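Local atomic coordinates of WYL1 (Ruminococcus sp., PDB entry 6OAW), a protein that serves as an accessory protein that modulates a type VI-D CRISPR-Cas system, probably through nucleic-acid or ligand binding by its WYL domain. Residues P11-N16 / D140-L145; D64-A69 / N88-W93; S116-K121 / N154-L159; I228-D231 / Y236-L239. One frame throughout, in Å; residues are numbered along the deposited sequence.

Interaction 1. Residues P11-N16 / D140-L145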
loop_
_atom_site.group_PDB
_atom_site.type_symbol
_atom_site.label_atom_id
_atom_site.label_comp_id
_atom_site.label_asym_id
_atom_site.label_seq_id
_atom_site.Cartn_x
_atom_site.Cartn_y
_atom_site.Cartn_z
ATOM N N PRO B 11 1.852 -25.514 -26.514
ATOM C CA PRO B 11 2.697 -26.413 -27.290
ATOM C C PRO B 11 3.645 -25.578 -28.162
ATOM O O PRO B 11 3.287 -24.462 -28.521
ATOM C CB PRO B 11 1.698 -27.250 -28.106
ATOM C CG PRO B 11 0.482 -26.350 -28.247
ATOM C CD PRO B 11 0.469 -25.466 -27.009
ATOM N N LYS B 12 4.835 -26.116 -28.453
ATOM C CA LYS B 12 5.808 -25.473 -29.373
ATOM C C LYS B 12 5.093 -25.368 -30.723
ATOM O O LYS B 12 4.406 -26.349 -31.096
ATOM C CB LYS B 12 7.113 -26.276 -29.454
ATOM C CG LYS B 12 7.703 -26.763 -28.137
ATOM N N ARG B 13 5.178 -24.219 -31.400
ATOM C CA ARG B 13 4.493 -23.996 -32.704
ATOM C C ARG B 13 5.396 -24.445 -33.861
ATOM O O ARG B 13 6.637 -24.374 -33.707
ATOM C CB ARG B 13 4.131 -22.520 -32.876
ATOM C CG ARG B 13 5.333 -21.595 -32.987
ATOM C CD ARG B 13 4.917 -20.145 -32.968
ATOM N NE ARG B 13 6.079 -19.279 -33.012
ATOM C CZ ARG B 13 6.779 -18.981 -34.106
ATOM N NH1 ARG B 13 7.812 -18.161 -34.019
ATOM N NH2 ARG B 13 6.478 -19.512 -35.276
ATOM N N ASP B 14 4.806 -24.871 -34.983
ATOM C CA ASP B 14 5.548 -25.054 -36.259
ATOM C C ASP B 14 6.014 -23.662 -36.692
ATOM O O ASP B 14 5.148 -22.868 -37.104
ATOM C CB ASP B 14 4.708 -25.750 -37.340
ATOM N N LYS B 15 7.318 -23.373 -36.580
ATOM C CA LYS B 15 7.917 -22.071 -36.979
ATOM C C LYS B 15 7.931 -21.959 -38.508
ATOM O O LYS B 15 8.172 -20.841 -38.982
ATOM C CB LYS B 15 9.320 -21.889 -36.390
ATOM N N ASN B 16 7.663 -23.048 -39.248
ATOM C CA ASN B 16 7.593 -23.041 -40.733
ATOM C C ASN B 16 6.271 -22.408 -41.200
ATOM O O ASN B 16 6.227 -21.929 -42.354
ATOM C CB ASN B 16 7.785 -24.445 -41.313
ATOM N N ASP B 140 6.582 -13.451 -29.824
ATOM C CA ASP B 140 7.665 -13.511 -28.799
ATOM C C ASP B 140 7.104 -14.088 -27.497
ATOM O O ASP B 140 7.770 -14.968 -26.926
ATOM C CB ASP B 140 8.344 -12.158 -28.564
ATOM C CG ASP B 140 9.255 -11.754 -29.708
ATOM O OD1 ASP B 140 9.592 -12.628 -30.519
ATOM O OD2 ASP B 140 9.588 -10.569 -29.810
ATOM N N LEU B 141 5.919 -13.649 -27.066
ATOM C CA LEU B 141 5.285 -14.170 -25.826
ATOM C C LEU B 141 4.885 -15.628 -26.053
ATOM O O LEU B 141 5.050 -16.429 -25.127
ATOM C CB LEU B 141 4.078 -13.331 -25.400
ATOM C CG LEU B 141 3.441 -13.783 -24.078
ATOM C CD1 LEU B 141 4.440 -13.762 -22.929
ATOM C CD2 LEU B 141 2.244 -12.928 -23.713
ATOM N N TYR B 142 4.396 -15.990 -27.236
ATOM C CA TYR B 142 3.995 -17.392 -27.514
ATOM C C TYR B 142 5.198 -18.303 -27.287
ATOM O O TYR B 142 5.035 -19.337 -26.614
ATOM C CB TYR B 142 3.429 -17.604 -28.922
ATOM C CG TYR B 142 2.851 -18.989 -29.067
ATOM C CD1 TYR B 142 3.668 -20.062 -29.383
ATOM C CD2 TYR B 142 1.525 -19.249 -28.755
ATOM C CE1 TYR B 142 3.164 -21.351 -29.458
ATOM C CE2 TYR B 142 1.012 -20.531 -28.806
ATOM C CZ TYR B 142 1.836 -21.584 -29.154
ATOM O OH TYR B 142 1.334 -22.847 -29.197
ATOM N N ASP B 143 6.358 -17.919 -27.833
ATOM C CA ASP B 143 7.609 -18.730 -27.795
ATOM C C ASP B 143 8.129 -18.803 -26.352
ATOM O O ASP B 143 8.643 -19.864 -26.001
ATOM C CB ASP B 143 8.630 -18.225 -28.821
ATOM C CG ASP B 143 8.205 -18.507 -30.254
ATOM O OD1 ASP B 143 7.361 -19.410 -30.457
ATOM O OD2 ASP B 143 8.702 -17.819 -31.157
ATOM N N THR B 144 7.946 -17.766 -25.535
ATOM C CA THR B 144 8.288 -17.811 -24.080
ATOM C C THR B 144 7.343 -18.788 -23.369
ATOM O O THR B 144 7.830 -19.642 -22.626
ATOM C CB THR B 144 8.261 -16.418 -23.438
ATOM O OG1 THR B 144 9.244 -15.608 -24.079
ATOM C CG2 THR B 144 8.539 -16.444 -21.952
ATOM N N LEU B 145 6.036 -18.690 -23.610
ATOM C CA LEU B 145 5.031 -19.515 -22.891
ATOM C C LEU B 145 5.070 -20.971 -23.367
ATOM O O LEU B 145 4.431 -21.814 -22.703
ATOM C CB LEU B 145 3.651 -18.905 -23.115
ATOM C CG LEU B 145 3.418 -17.549 -22.461
ATOM C CD1 LEU B 145 2.055 -17.018 -22.848
ATOM C CD2 LEU B 145 3.502 -17.643 -20.959
#
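P11 meets the phenol end of Y142 with both its backbone and its ring. Its carbonyl O accepts a hydrogen bond from the OH of Y142 at 2.6 Å, lying at the edge of the tyrosine ring and near its plane. The pyrrolidine crosses the tyrosine at about a right angle, bringing P11 CD to 3.5 Å from the same hydroxyl. Two residues on, R13 passes the tyrosine obliquely: its CB lies 3.7 Å from CE1 of Y142, and its CD lies 3.8 Å from CD1. CG of R13 is tucked between its own backbone N and carbonyl carbon (chi1 66°), and from there the chain runs extended to NE, which carries the guanidinium to D143. There it forms a side-on salt bridge with the carboxylate, NE to OD1 at 2.9 Å and NH1 to OD2 at 3.0 Å. The two planes are only 19° apart, and both oxygens are met on their syn side; the NH1 bond is the straighter. A leucine in place of R13 would probably leave the D143 carboxylate without its charged mate and this part of the loop less tightly held. Y142 also meets the ring of Y19 and touches L10 and I137, whereas L141, T144 and L145 of helix 139-145 pack on helix 55-71; loop 11-16, ahead of strand 23-28, covers another flank of helix 139-145.

Interaction 2. Residues D64-A69 / N88-W93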
loop_
_atom_site.group_PDB
_atom_site.type_symbol
_atom_site.label_atom_id
_atom_site.label_comp_id
_atom_site.label_asym_id
_atom_site.label_seq_id
_atom_site.Cartn_x
_atom_site.Cartn_y
_atom_site.Cartn_z
ATOM N N ASP B 64 6.992 -9.283 -19.493
ATOM C CA ASP B 64 8.385 -9.391 -20.000
ATOM C C ASP B 64 9.350 -8.923 -18.908
ATOM O O ASP B 64 10.368 -9.630 -18.628
ATOM C CB ASP B 64 8.606 -8.599 -21.291
ATOM C CG ASP B 64 8.000 -9.260 -22.521
ATOM O OD1 ASP B 64 7.595 -10.430 -22.413
ATOM O OD2 ASP B 64 7.922 -8.598 -23.564
ATOM N N SER B 65 9.047 -7.788 -18.290
ATOM C CA SER B 65 9.887 -7.232 -17.211
ATOM C C SER B 65 9.955 -8.190 -16.024
ATOM O O SER B 65 11.077 -8.474 -15.560
ATOM C CB SER B 65 9.374 -5.883 -16.835
ATOM O OG SER B 65 9.575 -5.024 -17.935
ATOM N N ALA B 66 8.811 -8.629 -15.513
ATOM C CA ALA B 66 8.744 -9.482 -14.309
ATOM C C ALA B 66 9.471 -10.803 -14.598
ATOM O O ALA B 66 10.181 -11.288 -13.716
ATOM C CB ALA B 66 7.306 -9.718 -13.921
ATOM N N TYR B 67 9.287 -11.346 -15.799
ATOM C CA TYR B 67 9.814 -12.658 -16.235
ATOM C C TYR B 67 11.339 -12.605 -16.292
ATOM O O TYR B 67 12.011 -13.509 -15.745
ATOM C CB TYR B 67 9.264 -13.082 -17.597
ATOM C CG TYR B 67 9.905 -14.327 -18.141
ATOM C CD1 TYR B 67 9.932 -15.484 -17.375
ATOM C CD2 TYR B 67 10.513 -14.358 -19.394
ATOM C CE1 TYR B 67 10.521 -16.650 -17.845
ATOM C CE2 TYR B 67 11.117 -15.516 -19.875
ATOM C CZ TYR B 67 11.114 -16.664 -19.095
ATOM O OH TYR B 67 11.698 -17.825 -19.505
ATOM N N ILE B 68 11.890 -11.605 -16.958
ATOM C CA ILE B 68 13.362 -11.527 -17.181
ATOM C C ILE B 68 14.069 -11.352 -15.818
ATOM O O ILE B 68 15.157 -11.947 -15.645
ATOM C CB ILE B 68 13.684 -10.422 -18.202
ATOM C CG1 ILE B 68 14.991 -10.657 -18.962
ATOM C CG2 ILE B 68 13.645 -9.061 -17.529
ATOM N N ALA B 69 13.494 -10.613 -14.859
ATOM C CA ALA B 69 14.100 -10.470 -13.515
ATOM C C ALA B 69 14.124 -11.849 -12.831
ATOM O O ALA B 69 15.155 -12.200 -12.182
ATOM C CB ALA B 69 13.371 -9.461 -12.682
ATOM N N ASN B 88 5.874 -12.655 -6.742
ATOM C CA ASN B 88 5.506 -13.931 -6.094
ATOM C C ASN B 88 4.939 -14.901 -7.140
ATOM O O ASN B 88 5.137 -16.085 -6.935
ATOM C CB ASN B 88 4.574 -13.668 -4.920
ATOM C CG ASN B 88 5.292 -12.939 -3.810
ATOM O OD1 ASN B 88 6.469 -13.201 -3.556
ATOM N ND2 ASN B 88 4.612 -12.010 -3.159
ATOM N N ALA B 89 4.345 -14.431 -8.245
ATOM C CA ALA B 89 3.761 -15.305 -9.294
ATOM C C ALA B 89 4.856 -16.014 -10.093
ATOM O O ALA B 89 4.559 -17.096 -10.648
ATOM C CB ALA B 89 2.866 -14.532 -10.223
ATOM N N PHE B 90 6.042 -15.411 -10.194
ATOM C CA PHE B 90 7.226 -16.049 -10.820
ATOM C C PHE B 90 7.957 -16.872 -9.746
ATOM O O PHE B 90 8.061 -16.439 -8.598
ATOM C CB PHE B 90 8.101 -15.015 -11.532
ATOM C CG PHE B 90 7.485 -14.548 -12.826
ATOM C CD1 PHE B 90 7.598 -15.303 -13.993
ATOM C CD2 PHE B 90 6.709 -13.391 -12.862
ATOM C CE1 PHE B 90 7.013 -14.872 -15.179
ATOM C CE2 PHE B 90 6.124 -12.970 -14.043
ATOM C CZ PHE B 90 6.283 -13.699 -15.196
ATOM N N VAL B 91 8.445 -18.038 -10.142
ATOM C CA VAL B 91 8.809 -19.137 -9.202
ATOM C C VAL B 91 10.305 -19.441 -9.331
ATOM O O VAL B 91 10.906 -19.702 -8.303
ATOM C CB VAL B 91 7.942 -20.397 -9.403
ATOM C CG1 VAL B 91 8.140 -21.374 -8.262
ATOM C CG2 VAL B 91 6.458 -20.082 -9.534
ATOM N N GLU B 92 10.889 -19.385 -10.529
ATOM C CA GLU B 92 12.342 -19.614 -10.747
ATOM C C GLU B 92 13.187 -18.896 -9.673
ATOM O O GLU B 92 14.011 -19.550 -9.034
ATOM C CB GLU B 92 12.730 -19.170 -12.150
ATOM C CG GLU B 92 14.220 -19.281 -12.432
ATOM C CD GLU B 92 14.632 -20.515 -13.170
ATOM O OE1 GLU B 92 15.156 -21.453 -12.504
ATOM O OE2 GLU B 92 14.432 -20.529 -14.408
ATOM N N TRP B 93 12.993 -17.597 -9.466
ATOM C CA TRP B 93 13.823 -16.842 -8.500
ATOM C C TRP B 93 13.636 -17.440 -7.106
ATOM O O TRP B 93 14.601 -17.376 -6.316
ATOM C CB TRP B 93 13.553 -15.334 -8.521
ATOM C CG TRP B 93 12.247 -14.910 -7.936
ATOM C CD1 TRP B 93 11.076 -14.725 -8.617
ATOM C CD2 TRP B 93 11.990 -14.497 -6.581
ATOM N NE1 TRP B 93 10.099 -14.294 -7.764
ATOM C CE2 TRP B 93 10.631 -14.129 -6.513
ATOM C CE3 TRP B 93 12.773 -14.382 -5.420
ATOM C CZ2 TRP B 93 10.042 -13.681 -5.330
ATOM C CZ3 TRP B 93 12.189 -13.956 -4.242
ATOM C CH2 TRP B 93 10.836 -13.613 -4.198
#
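F90 lays one face of its ring over the backbone of helix 55-71 where A66 passes into Y67. CA of Y67 stands 4.0 Å from the ring centroid and 21° off the normal, a CH-pi contact, with C of A66 above the same face, both offset toward the rim. The flanking side chains meet separate corners of the ring: A66 CB comes to 3.5 Å from CE2, and Y67 CD1 to 3.7 Å from CE1. The side chains of Y67 and F90 cross at about a right angle, and the hydroxyl of Y67 is carried off to a hydrogen bond with the carbonyl of D149. F90 belongs to an aromatic cluster in the helical N-terminal part of the chain, meeting the rings of F63 and F164 edge-to-face. An alanine here is likely to open a gap over the A66-Y67 backbone and leave the rings of F63 and F164 without their edge-to-face partner. CG of F90 lies anti to the carbonyl carbon (chi1 -74°), which directs the ring toward helix 55-71 from the loop that leads into helix 92-96. At the start of that helix, OE2 of E153 accepts hydrogen bonds from the backbone N of V91 and of E92, while W93 N is bonded to OG of S70.

Interaction 3. Residues S116-K121 / N154-L159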
loop_
_atom_site.group_PDB
_atom_site.type_symbol
_atom_site.label_atom_id
_atom_site.label_comp_id
_atom_site.label_asym_id
_atom_site.label_seq_id
_atom_site.Cartn_x
_atom_site.Cartn_y
_atom_site.Cartn_z
ATOM N N SER B 116 4.321 -26.673 -3.384
ATOM C CA SER B 116 3.013 -27.010 -2.771
ATOM C C SER B 116 2.340 -25.770 -2.172
ATOM O O SER B 116 1.117 -25.700 -2.255
ATOM C CB SER B 116 3.118 -28.097 -1.742
ATOM O OG SER B 116 1.960 -28.100 -0.915
ATOM N N LYS B 117 3.082 -24.862 -1.538
ATOM C CA LYS B 117 2.487 -23.693 -0.834
ATOM C C LYS B 117 2.114 -22.634 -1.883
ATOM O O LYS B 117 1.079 -21.949 -1.697
ATOM C CB LYS B 117 3.442 -23.219 0.271
ATOM C CG LYS B 117 3.316 -21.776 0.743
ATOM C CD LYS B 117 4.051 -21.508 2.085
ATOM N N LEU B 118 2.901 -22.496 -2.948
ATOM C CA LEU B 118 2.562 -21.559 -4.047
ATOM C C LEU B 118 1.349 -22.103 -4.834
ATOM O O LEU B 118 0.461 -21.311 -5.147
ATOM C CB LEU B 118 3.788 -21.307 -4.932
ATOM C CG LEU B 118 4.922 -20.512 -4.269
ATOM C CD1 LEU B 118 6.142 -20.457 -5.170
ATOM C CD2 LEU B 118 4.468 -19.110 -3.879
ATOM N N SER B 119 1.282 -23.405 -5.101
ATOM C CA SER B 119 0.100 -24.064 -5.707
ATOM C C SER B 119 -1.157 -23.756 -4.889
ATOM O O SER B 119 -2.149 -23.295 -5.483
ATOM C CB SER B 119 0.301 -25.530 -5.848
ATOM O OG SER B 119 1.408 -25.766 -6.699
ATOM N N ALA B 120 -1.124 -23.993 -3.581
ATOM C CA ALA B 120 -2.293 -23.804 -2.688
ATOM C C ALA B 120 -2.720 -22.335 -2.704
ATOM O O ALA B 120 -3.930 -22.096 -2.689
ATOM C CB ALA B 120 -2.009 -24.289 -1.287
ATOM N N LYS B 121 -1.771 -21.398 -2.759
ATOM C CA LYS B 121 -2.047 -19.941 -2.672
ATOM C C LYS B 121 -2.766 -19.423 -3.929
ATOM O O LYS B 121 -3.752 -18.670 -3.753
ATOM C CB LYS B 121 -0.752 -19.149 -2.509
ATOM C CG LYS B 121 -0.942 -17.658 -2.275
ATOM C CD LYS B 121 0.071 -16.846 -2.997
ATOM C CE LYS B 121 0.087 -15.413 -2.525
ATOM N NZ LYS B 121 1.240 -14.682 -3.094
ATOM N N ASN B 154 5.111 -23.949 -14.574
ATOM C CA ASN B 154 4.289 -25.049 -15.162
ATOM C C ASN B 154 3.788 -25.986 -14.047
ATOM O O ASN B 154 2.618 -26.427 -14.117
ATOM C CB ASN B 154 5.058 -25.786 -16.262
ATOM C CG ASN B 154 4.964 -25.072 -17.592
ATOM O OD1 ASN B 154 3.887 -24.989 -18.161
ATOM N ND2 ASN B 154 6.071 -24.540 -18.084
ATOM N N LYS B 155 4.620 -26.243 -13.038
ATOM C CA LYS B 155 4.287 -27.140 -11.904
ATOM C C LYS B 155 3.352 -26.422 -10.931
ATOM O O LYS B 155 2.328 -27.007 -10.555
ATOM C CB LYS B 155 5.557 -27.604 -11.184
ATOM C CG LYS B 155 6.350 -28.717 -11.873
ATOM C CD LYS B 155 7.574 -29.103 -11.049
ATOM C CE LYS B 155 8.543 -30.010 -11.776
ATOM N NZ LYS B 155 8.568 -31.358 -11.172
ATOM N N VAL B 156 3.673 -25.183 -10.557
ATOM C CA VAL B 156 2.856 -24.390 -9.585
ATOM C C VAL B 156 1.443 -24.175 -10.137
ATOM O O VAL B 156 0.484 -24.275 -9.335
ATOM C CB VAL B 156 3.532 -23.060 -9.221
ATOM C CG1 VAL B 156 2.557 -22.107 -8.536
ATOM C CG2 VAL B 156 4.751 -23.311 -8.316
ATOM N N TYR B 157 1.317 -23.874 -11.431
ATOM C CA TYR B 157 0.017 -23.469 -12.044
ATOM C C TYR B 157 -0.584 -24.661 -12.816
ATOM O O TYR B 157 -1.548 -24.437 -13.563
ATOM C CB TYR B 157 0.220 -22.200 -12.878
ATOM C CG TYR B 157 0.745 -21.032 -12.079
ATOM C CD1 TYR B 157 -0.015 -20.452 -11.071
ATOM C CD2 TYR B 157 2.000 -20.506 -12.324
ATOM C CE1 TYR B 157 0.452 -19.383 -10.323
ATOM C CE2 TYR B 157 2.495 -19.450 -11.570
ATOM C CZ TYR B 157 1.712 -18.878 -10.581
ATOM O OH TYR B 157 2.191 -17.842 -9.840
ATOM N N SER B 158 -0.060 -25.880 -12.597
ATOM C CA SER B 158 -0.502 -27.143 -13.247
ATOM C C SER B 158 -0.752 -26.915 -14.745
ATOM O O SER B 158 -1.880 -27.166 -15.185
ATOM C CB SER B 158 -1.737 -27.685 -12.563
ATOM O OG SER B 158 -1.511 -27.802 -11.165
ATOM N N LEU B 159 0.235 -26.385 -15.479
ATOM C CA LEU B 159 0.211 -26.218 -16.962
ATOM C C LEU B 159 -0.965 -25.332 -17.422
ATOM O O LEU B 159 -1.262 -25.360 -18.623
ATOM C CB LEU B 159 0.116 -27.609 -17.605
ATOM C CG LEU B 159 1.210 -28.596 -17.185
ATOM C CD1 LEU B 159 0.820 -30.041 -17.458
ATOM C CD2 LEU B 159 2.525 -28.271 -17.870
#
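This is a close approach of one helix to the end of another, part apolar and part polar, in the helical N-terminal region: S119 on helix 104-122 lies beside V156 in the last turn of helix 151-156. Their CA atoms are 4.8 Å apart, near enough for V156 CG1 to lie 3.9 Å from the backbone N of S119. The valine straddles CB of L118, with CG1 at 3.9 Å and CG2 at 4.0 Å. CG1 stands anti to the backbone N of V156 (chi1 165°), and it also sits over the centre of the Y157 ring, so this methyl is held between the tyrosine and helix 104-122. On the polar side, OG of S119 is hydrogen-bonded to the O of I115, one turn earlier in its own helix, and also lies 3.2 Å from O of V156. K117 packs on E97 of the second subunit. Just past V156 the helix turns off in a Schellman motif: S158, with positive phi, is the C-prime residue, L159 N reaches N154 O at 2.7 Å, and S158 N bonds weakly to K155 O.

Interaction 4. Residues I228-D231 / Y236-L239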
loop_
_atom_site.group_PDB
_atom_site.type_symbol
_atom_site.label_atom_id
_atom_site.label_comp_id
_atom_site.label_asym_id
_atom_site.label_seq_id
_atom_site.Cartn_x
_atom_site.Cartn_y
_atom_site.Cartn_z
ATOM N N ILE B 228 19.487 4.830 -8.947
ATOM C CA ILE B 228 18.000 4.938 -9.028
ATOM C C ILE B 228 17.467 4.831 -7.594
ATOM O O ILE B 228 17.910 3.930 -6.879
ATOM C CB ILE B 228 17.417 3.862 -9.961
ATOM C CG1 ILE B 228 17.969 3.992 -11.377
ATOM C CG2 ILE B 228 15.894 3.904 -9.966
ATOM C CD1 ILE B 228 17.364 2.981 -12.340
ATOM N N VAL B 229 16.601 5.752 -7.166
ATOM C CA VAL B 229 15.983 5.680 -5.811
ATOM C C VAL B 229 14.496 5.931 -5.961
ATOM O O VAL B 229 14.092 6.536 -6.956
ATOM C CB VAL B 229 16.587 6.693 -4.826
ATOM C CG1 VAL B 229 18.081 6.484 -4.641
ATOM C CG2 VAL B 229 16.263 8.121 -5.254
ATOM N N SER B 230 13.742 5.481 -4.970
ATOM C CA SER B 230 12.330 5.851 -4.720
ATOM C C SER B 230 12.320 6.994 -3.731
ATOM O O SER B 230 13.183 6.961 -2.846
ATOM C CB SER B 230 11.575 4.714 -4.100
ATOM O OG SER B 230 11.262 3.751 -5.071
ATOM N N ASP B 231 11.297 7.836 -3.762
ATOM C CA ASP B 231 10.952 8.666 -2.578
ATOM C C ASP B 231 10.534 7.754 -1.421
ATOM O O ASP B 231 10.137 6.618 -1.664
ATOM C CB ASP B 231 9.849 9.684 -2.868
ATOM C CG ASP B 231 8.575 9.071 -3.416
ATOM O OD1 ASP B 231 7.784 8.475 -2.599
ATOM O OD2 ASP B 231 8.382 9.168 -4.652
ATOM N N TYR B 236 7.341 7.528 -6.647
ATOM C CA TYR B 236 8.079 7.676 -7.927
ATOM C C TYR B 236 9.516 7.199 -7.795
ATOM O O TYR B 236 10.063 7.243 -6.686
ATOM C CB TYR B 236 8.011 9.135 -8.398
ATOM C CG TYR B 236 6.596 9.592 -8.644
ATOM C CD1 TYR B 236 5.847 9.049 -9.681
ATOM C CD2 TYR B 236 5.967 10.478 -7.774
ATOM C CE1 TYR B 236 4.519 9.410 -9.886
ATOM C CE2 TYR B 236 4.640 10.846 -7.962
ATOM C CZ TYR B 236 3.922 10.330 -9.032
ATOM O OH TYR B 236 2.617 10.692 -9.223
ATOM N N ASN B 237 10.085 6.732 -8.910
ATOM C CA ASN B 237 11.517 6.407 -9.050
ATOM C C ASN B 237 12.241 7.572 -9.730
ATOM O O ASN B 237 11.726 8.124 -10.713
ATOM C CB ASN B 237 11.734 5.103 -9.810
ATOM C CG ASN B 237 11.033 3.948 -9.137
ATOM O OD1 ASN B 237 11.530 3.406 -8.148
ATOM N ND2 ASN B 237 9.851 3.617 -9.635
ATOM N N TYR B 238 13.439 7.886 -9.238
ATOM C CA TYR B 238 14.320 8.970 -9.740
ATOM C C TYR B 238 15.687 8.374 -10.089
ATOM O O TYR B 238 16.223 7.563 -9.324
ATOM C CB TYR B 238 14.454 10.069 -8.685
ATOM C CG TYR B 238 13.176 10.776 -8.324
ATOM C CD1 TYR B 238 12.316 10.210 -7.398
ATOM C CD2 TYR B 238 12.797 11.968 -8.925
ATOM C CE1 TYR B 238 11.127 10.820 -7.049
ATOM C CE2 TYR B 238 11.615 12.610 -8.565
ATOM C CZ TYR B 238 10.762 12.023 -7.638
ATOM O OH TYR B 238 9.580 12.574 -7.226
ATOM N N LEU B 239 16.271 8.790 -11.207
ATOM C CA LEU B 239 17.718 8.605 -11.462
ATOM C C LEU B 239 18.460 9.794 -10.859
ATOM O O LEU B 239 18.334 10.907 -11.396
ATOM C CB LEU B 239 17.999 8.510 -12.959
ATOM C CG LEU B 239 19.481 8.449 -13.304
ATOM C CD1 LEU B 239 20.159 7.285 -12.604
ATOM C CD2 LEU B 239 19.678 8.338 -14.804
HETATM O O HOH W 1 8.300 11.645 -4.999
#
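I228 lays CG1 against CD1 of L239, 4.1 Å away, the two side chains passing at a slant on the sheet face that also carries S230 and N237. V229 and Y238 point to the other face, where V229 CG2 lies 4.3 Å from Y238 CB. Their backbones pair directly, V229 N to Y238 O at 2.8 Å and Y238 N to V229 O at 2.7 Å, both nearly straight. OG of S230 donates to OD1 of N237 at 3.1 Å, from 45° above the amide plane rather than along a lone pair. That amide is fixed mainly from outside: ND2 bonds E181 and the carbonyl of C178, and OD1 also accepts from R182. At the hairpin's end D231 N reaches Y236 O at 3.2 Å, and OD2 of D231 returns to accept Y236 N at 2.8 Å on its syn side. CG of D231 stands between its backbone N and carbonyl carbon (chi1 56°), which folds the carboxylate back over the turn; OD1 takes the N of M235. A water links OD2 to the OH of Y238, lying at the edge of both the Y236 and the Y238 ring. Y236 also makes a cation-pi contact with R258. Non-hydrogen-bonded pairs I228-L239 and S230-N237 flank the hydrogen-bonded pair V229-Y238, making the end of an antiparallel beta hairpin, strands 219-230 and 237-243, in an antiparallel sheet consistent with the SH3-like core of a WYL domain.

Interactions 1, 2 and 3 gather in the helical N-terminal part of the chain. Interactions 1 and 2, with centres about 19 Å apart, touch where T144 CG2 packs on Y67 CE2 at 3.4 Å. Interactions 2 and 3 are closer, centres about 15 Å apart: V91 CG1 lies 3.8 Å from L118 CD1, V91 CG2 3.9 Å from V156 CG2, and A89 O 2.6 Å from Y157 OH, a probable hydrogen bond. Interactions 1 and 3 alternate along the chain without touching, although helices 139-145 and 151-156 are consecutive. Interaction 4 stands apart in the beta sheet, its centre about 22 Å from that of interaction 2 (nearest atoms about 12 Å) and about 36 Å from that of interaction 1.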